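Local structure of cytochrome b5-domain protein (Methanococcoides burtonii, 6VZ6) at residues A[30-35]-A[68-73]. The protein binds heme b through a cytochrome b5-like domain and probably serves in electron transfer, as cytochromes b5 do. Numbering follows the deposited sequence.
Sequences YDVTES and EDFPVV. With HEM (protoporphyrin IX containing Fe), chain B.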
ATOM      1  N   TYR A  30       2.651  -4.132   0.666  1.00 14.37           N
ATOM      2  CA  TYR A  30       2.356  -4.467  -0.713  1.00 14.77           C
ATOM      3  C   TYR A  30       2.885  -3.380  -1.625  1.00 16.10           C
ATOM      4  O   TYR A  30       2.839  -2.187  -1.281  1.00 13.47           O
ATOM      5  CB  TYR A  30       0.843  -4.593  -0.979  1.00 15.83           C
ATOM      6  CG  TYR A  30       0.210  -5.862  -0.458  1.00 14.18           C
ATOM      7  CD1 TYR A  30      -0.093  -6.926  -1.290  1.00 14.36           C
ATOM      8  CD2 TYR A  30      -0.089  -5.982   0.892  1.00 11.86           C
ATOM      9  CE1 TYR A  30      -0.679  -8.088  -0.760  1.00 12.29           C
ATOM     10  CE2 TYR A  30      -0.702  -7.166   1.417  1.00 16.20           C
ATOM     11  CZ  TYR A  30      -0.959  -8.183   0.586  1.00  9.64           C
ATOM     12  OH  TYR A  30      -1.549  -9.303   1.129  1.00 14.44           O
ATOM     13  N   ASP A  31       3.322  -3.793  -2.820  1.00 19.80           N
ATOM     14  CA  ASP A  31       3.742  -2.853  -3.870  1.00 13.32           C
ATOM     15  C   ASP A  31       2.657  -2.791  -4.938  1.00 15.96           C
ATOM     16  O   ASP A  31       2.463  -3.770  -5.669  1.00 14.62           O
ATOM     17  CB  ASP A  31       5.070  -3.296  -4.489  1.00 17.17           C
ATOM     18  CG  ASP A  31       5.553  -2.358  -5.574  1.00 17.98           C
ATOM     19  OD1 ASP A  31       4.853  -1.359  -5.865  1.00 16.72           O
ATOM     20  OD2 ASP A  31       6.649  -2.612  -6.124  1.00 22.45           O
ATOM     21  N   VAL A  32       1.935  -1.666  -5.021  1.00 14.70           N
ATOM     22  CA  VAL A  32       0.880  -1.522  -6.023  1.00 15.31           C
ATOM     23  C   VAL A  32       1.248  -0.471  -7.068  1.00 16.95           C
ATOM     24  O   VAL A  32       0.384   0.020  -7.763  1.00 15.36           O
ATOM     25  CB  VAL A  32      -0.493  -1.213  -5.392  1.00 15.68           C
ATOM     26  CG1 VAL A  32      -0.952  -2.391  -4.588  1.00 17.32           C
ATOM     27  CG2 VAL A  32      -0.420   0.050  -4.542  1.00 17.14           C
ATOM     28  N   THR A  33       2.533  -0.142  -7.193  1.00 15.39           N
ATOM     29  CA  THR A  33       2.963   0.937  -8.096  1.00 18.48           C
ATOM     30  C   THR A  33       2.374   0.769  -9.496  1.00 19.79           C
ATOM     31  O   THR A  33       2.055   1.765 -10.164  1.00 19.56           O
ATOM     32  CB  THR A  33       4.505   0.945  -8.191  1.00 21.55           C
ATOM     33  OG1 THR A  33       5.068   1.072  -6.895  1.00 18.93           O
ATOM     34  CG2 THR A  33       5.013   2.066  -9.077  1.00 22.76           C
ATOM     35  N   GLU A  34       2.203  -0.492  -9.916  1.00 18.54           N
ATOM     36  CA  GLU A  34       1.759  -0.880 -11.244  1.00 28.28           C
ATOM     37  C   GLU A  34       0.259  -0.798 -11.432  1.00 29.77           C
ATOM     38  O   GLU A  34      -0.210  -0.834 -12.564  1.00 30.75           O
ATOM     39  CB  GLU A  34       2.142  -2.354 -11.501  1.00 28.94           C
ATOM     40  CG  GLU A  34       1.704  -3.368 -10.332  1.00 58.47           C
ATOM     41  CD  GLU A  34       2.702  -3.457  -9.142  1.00 70.22           C
ATOM     42  OE1 GLU A  34       3.495  -4.404  -9.045  1.00 60.25           O
ATOM     43  OE2 GLU A  34       2.686  -2.613  -8.273  1.00 57.52           O
ATOM     44  N   SER A  35      -0.519  -0.704 -10.366  1.00 25.84           N
ATOM     45  CA  SER A  35      -1.959  -0.746 -10.507  1.00 20.08           C
ATOM     46  C   SER A  35      -2.472   0.529 -11.174  1.00 20.94           C
ATOM     47  O   SER A  35      -2.121   1.654 -10.783  1.00 19.97           O
ATOM     48  CB  SER A  35      -2.621  -0.907  -9.143  1.00 24.04           C
ATOM     49  OG  SER A  35      -4.002  -0.568  -9.228  1.00 22.21           O
ATOM     50  N   GLU A  68      -4.330  -9.983  -3.701  1.00 16.88           N
ATOM     51  CA  GLU A  68      -3.551 -11.190  -3.949  1.00 19.10           C
ATOM     52  C   GLU A  68      -2.727 -11.108  -5.204  1.00 16.88           C
ATOM     53  O   GLU A  68      -1.696 -11.776  -5.289  1.00 19.46           O
ATOM     54  CB  GLU A  68      -4.473 -12.399  -4.024  1.00 22.64           C
ATOM     55  CG  GLU A  68      -5.201 -12.615  -2.702  1.00 32.96           C
ATOM     56  CD  GLU A  68      -5.923 -13.957  -2.619  1.00 32.57           C
ATOM     57  OE1 GLU A  68      -5.851 -14.754  -3.585  1.00 46.22           O
ATOM     58  OE2 GLU A  68      -6.559 -14.196  -1.581  1.00 34.94           O
ATOM     59  N   ASP A  69      -3.123 -10.279  -6.147  1.00 17.32           N
ATOM     60  CA  ASP A  69      -2.368 -10.084  -7.370  1.00 17.03           C
ATOM     61  C   ASP A  69      -1.162  -9.177  -7.210  1.00 20.94           C
ATOM     62  O   ASP A  69      -0.494  -8.932  -8.201  1.00 20.86           O
ATOM     63  CB  ASP A  69      -3.291  -9.485  -8.458  1.00 29.75           C
ATOM     64  CG  ASP A  69      -4.359 -10.478  -8.950  1.00 42.96           C
ATOM     65  OD1 ASP A  69      -4.094 -11.705  -8.982  1.00 40.63           O
ATOM     66  OD2 ASP A  69      -5.475 -10.027  -9.290  1.00 49.42           O
ATOM     67  N   PHE A  70      -0.890  -8.633  -6.036  1.00 19.20           N
ATOM     68  CA  PHE A  70       0.236  -7.717  -5.879  1.00 14.42           C
ATOM     69  C   PHE A  70       1.268  -8.294  -4.930  1.00 13.56           C
ATOM     70  O   PHE A  70       0.926  -9.002  -3.993  1.00 16.16           O
ATOM     71  CB  PHE A  70      -0.231  -6.330  -5.404  1.00 11.70           C
ATOM     72  CG  PHE A  70      -1.064  -5.652  -6.458  1.00 16.00           C
ATOM     73  CD1 PHE A  70      -0.452  -4.916  -7.477  1.00 24.73           C
ATOM     74  CD2 PHE A  70      -2.423  -5.864  -6.524  1.00 18.25           C
ATOM     75  CE1 PHE A  70      -1.196  -4.350  -8.504  1.00 19.59           C
ATOM     76  CE2 PHE A  70      -3.188  -5.302  -7.558  1.00 23.33           C
ATOM     77  CZ  PHE A  70      -2.569  -4.563  -8.545  1.00 18.44           C
ATOM     78  N   PRO A  71       2.541  -8.043  -5.190  1.00 13.66           N
ATOM     79  CA  PRO A  71       3.591  -8.663  -4.385  1.00 14.50           C
ATOM     80  C   PRO A  71       3.719  -8.027  -3.008  1.00 13.90           C
ATOM     81  O   PRO A  71       3.578  -6.808  -2.817  1.00 16.17           O
ATOM     82  CB  PRO A  71       4.852  -8.457  -5.222  1.00 11.15           C
ATOM     83  CG  PRO A  71       4.589  -7.158  -5.960  1.00 13.60           C
ATOM     84  CD  PRO A  71       3.089  -7.180  -6.252  1.00 17.90           C
ATOM     85  N   VAL A  72       3.956  -8.898  -2.028  1.00 13.99           N
ATOM     86  CA  VAL A  72       4.359  -8.474  -0.694  1.00 13.13           C
ATOM     87  C   VAL A  72       5.880  -8.334  -0.693  1.00 18.75           C
ATOM     88  O   VAL A  72       6.601  -9.289  -0.993  1.00 16.88           O
ATOM     89  CB  VAL A  72       3.874  -9.473   0.359  1.00 16.09           C
ATOM     90  CG1 VAL A  72       4.479  -9.143   1.742  1.00 11.97           C
ATOM     91  CG2 VAL A  72       2.328  -9.462   0.380  1.00 15.24           C
ATOM     92  N   VAL A  73       6.365  -7.125  -0.413  1.00 16.68           N
ATOM     93  CA  VAL A  73       7.790  -6.775  -0.475  1.00 13.48           C
ATOM     94  C   VAL A  73       8.398  -6.556   0.901  1.00 20.74           C
ATOM     95  O   VAL A  73       9.616  -6.330   1.021  1.00 17.06           O
ATOM     96  CB  VAL A  73       7.993  -5.546  -1.369  1.00 14.16           C
ATOM     97  CG1 VAL A  73       7.458  -5.821  -2.768  1.00 19.65           C
ATOM     98  CG2 VAL A  73       7.266  -4.276  -0.835  1.00 16.84           C
TER
HETATM   99  CHA HEM B 101      -9.551  -2.264  -6.276  1.00 21.03           C
HETATM  100  CHB HEM B 101     -12.348   1.189  -4.528  1.00 15.97           C
HETATM  101  CHC HEM B 101      -9.965   1.130  -0.365  1.00 15.68           C
HETATM  102  CHD HEM B 101      -6.749  -1.858  -2.392  1.00 13.29           C
HETATM  103  C1A HEM B 101     -10.588  -1.398  -6.126  1.00 21.25           C
HETATM  104  C2A HEM B 101     -11.715  -1.273  -7.016  1.00 22.01           C
HETATM  105  C3A HEM B 101     -12.485  -0.284  -6.527  1.00 23.62           C
HETATM  106  C4A HEM B 101     -11.853   0.209  -5.322  1.00 18.30           C
HETATM  107  CMA HEM B 101     -13.817   0.284  -7.057  1.00 20.71           C
HETATM  108  CAA HEM B 101     -11.895  -2.147  -8.286  1.00 22.62           C
HETATM  109  CBA HEM B 101     -13.314  -2.651  -8.482  1.00 58.45           C
HETATM  110  CGA HEM B 101     -13.476  -3.842  -7.608  1.00 48.43           C
HETATM  111  O1A HEM B 101     -12.442  -4.512  -7.415  1.00 53.66           O
HETATM  112  O2A HEM B 101     -14.613  -4.101  -7.115  1.00 52.87           O
HETATM  113  C1B HEM B 101     -11.931   1.454  -3.265  1.00 19.91           C
HETATM  114  C2B HEM B 101     -12.529   2.450  -2.476  1.00 23.13           C
HETATM  115  C3B HEM B 101     -11.922   2.475  -1.300  1.00 20.05           C
HETATM  116  C4B HEM B 101     -10.860   1.485  -1.334  1.00 17.75           C
HETATM  117  CMB HEM B 101     -13.728   3.305  -2.906  1.00 22.46           C
HETATM  118  CAB HEM B 101     -12.481   3.390  -0.192  1.00 24.59           C
HETATM  119  CBB HEM B 101     -12.524   2.934   1.067  1.00 19.15           C
HETATM  120  C1C HEM B 101      -8.892   0.293  -0.541  1.00 17.52           C
HETATM  121  C2C HEM B 101      -7.919  -0.071   0.479  1.00 19.40           C
HETATM  122  C3C HEM B 101      -7.016  -0.893  -0.091  1.00 14.86           C
HETATM  123  C4C HEM B 101      -7.407  -1.080  -1.478  1.00 14.61           C
HETATM  124  CMC HEM B 101      -7.966   0.469   1.920  1.00 14.74           C
HETATM  125  CAC HEM B 101      -5.742  -1.598   0.473  1.00 20.22           C
HETATM  126  CBC HEM B 101      -5.614  -1.990   1.726  1.00 23.64           C
HETATM  127  C1D HEM B 101      -7.183  -2.177  -3.652  1.00 19.73           C
HETATM  128  C2D HEM B 101      -6.455  -2.933  -4.660  1.00 17.98           C
HETATM  129  C3D HEM B 101      -7.239  -3.070  -5.725  1.00 16.48           C
HETATM  130  C4D HEM B 101      -8.462  -2.370  -5.430  1.00 17.07           C
HETATM  131  CMD HEM B 101      -5.032  -3.516  -4.473  1.00 17.49           C
HETATM  132  CAD HEM B 101      -6.941  -3.787  -7.069  1.00 15.33           C
HETATM  133  CBD HEM B 101      -6.173  -2.816  -7.963  1.00 18.22           C
HETATM  134  CGD HEM B 101      -5.907  -3.375  -9.346  1.00 21.43           C
HETATM  135  O1D HEM B 101      -5.174  -2.740 -10.131  1.00 17.20           O
HETATM  136  O2D HEM B 101      -6.363  -4.500  -9.637  1.00 19.97           O
HETATM  137  NA  HEM B 101     -10.702  -0.504  -5.100  1.00 19.34           N
HETATM  138  NB  HEM B 101     -10.890   0.895  -2.561  1.00 17.82           N
HETATM  139  NC  HEM B 101      -8.564  -0.362  -1.714  1.00 17.14           N
HETATM  140  ND  HEM B 101      -8.404  -1.834  -4.164  1.00 17.39           N
HETATM  141 FE   HEM B 101      -9.670  -0.475  -3.412  1.00 15.96          FE
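Phe70 reaches across to Val32, whose CG1 lies over one face of the ring, 4.1 Å from its centroid; a flat aromatic suits a site with a methyl of the beta-branched Val32 on one face and, at its edge, Glu34 CG, 3.6 Å from Phe70 CE1. Val72 makes the second CH-pi contact, its CG2 standing 3.6 Å from the centroid of the Tyr30 ring. With CG2 anti to its own carbonyl carbon, Val72 offers this methyl to the broad tyrosine face across from it, both side chains lying on the same face of the sheet in a non-hydrogen-bonded antiparallel pair. Of polar contacts, Asp31 N donates to Pro71 O (3.0 Å, 163°), while Asp31 OD1 accepts from Thr33 N, closing an Asx turn, and also from Thr33 OG1; a short carboxylate suits the place where the chain leaves the strand, since it can take both donors. The type I turn from Val32 to Ser35 then brings the small serine hydroxyl, OG, to 2.6 Å from heme O1D, a hydrogen bond to a propionate, against which Phe70 CZ also packs. Replacing Phe70 with an alanine is likely to leave Val32 CG1 without its aromatic partner and to open a gap beside the propionate. Strand 28-31 thus pairs with strand 72-76 on one side and, through Tyr30 and Phe23, with strand 22-25 on the other, and the turn that follows it leads from the sheet to the heme pocket.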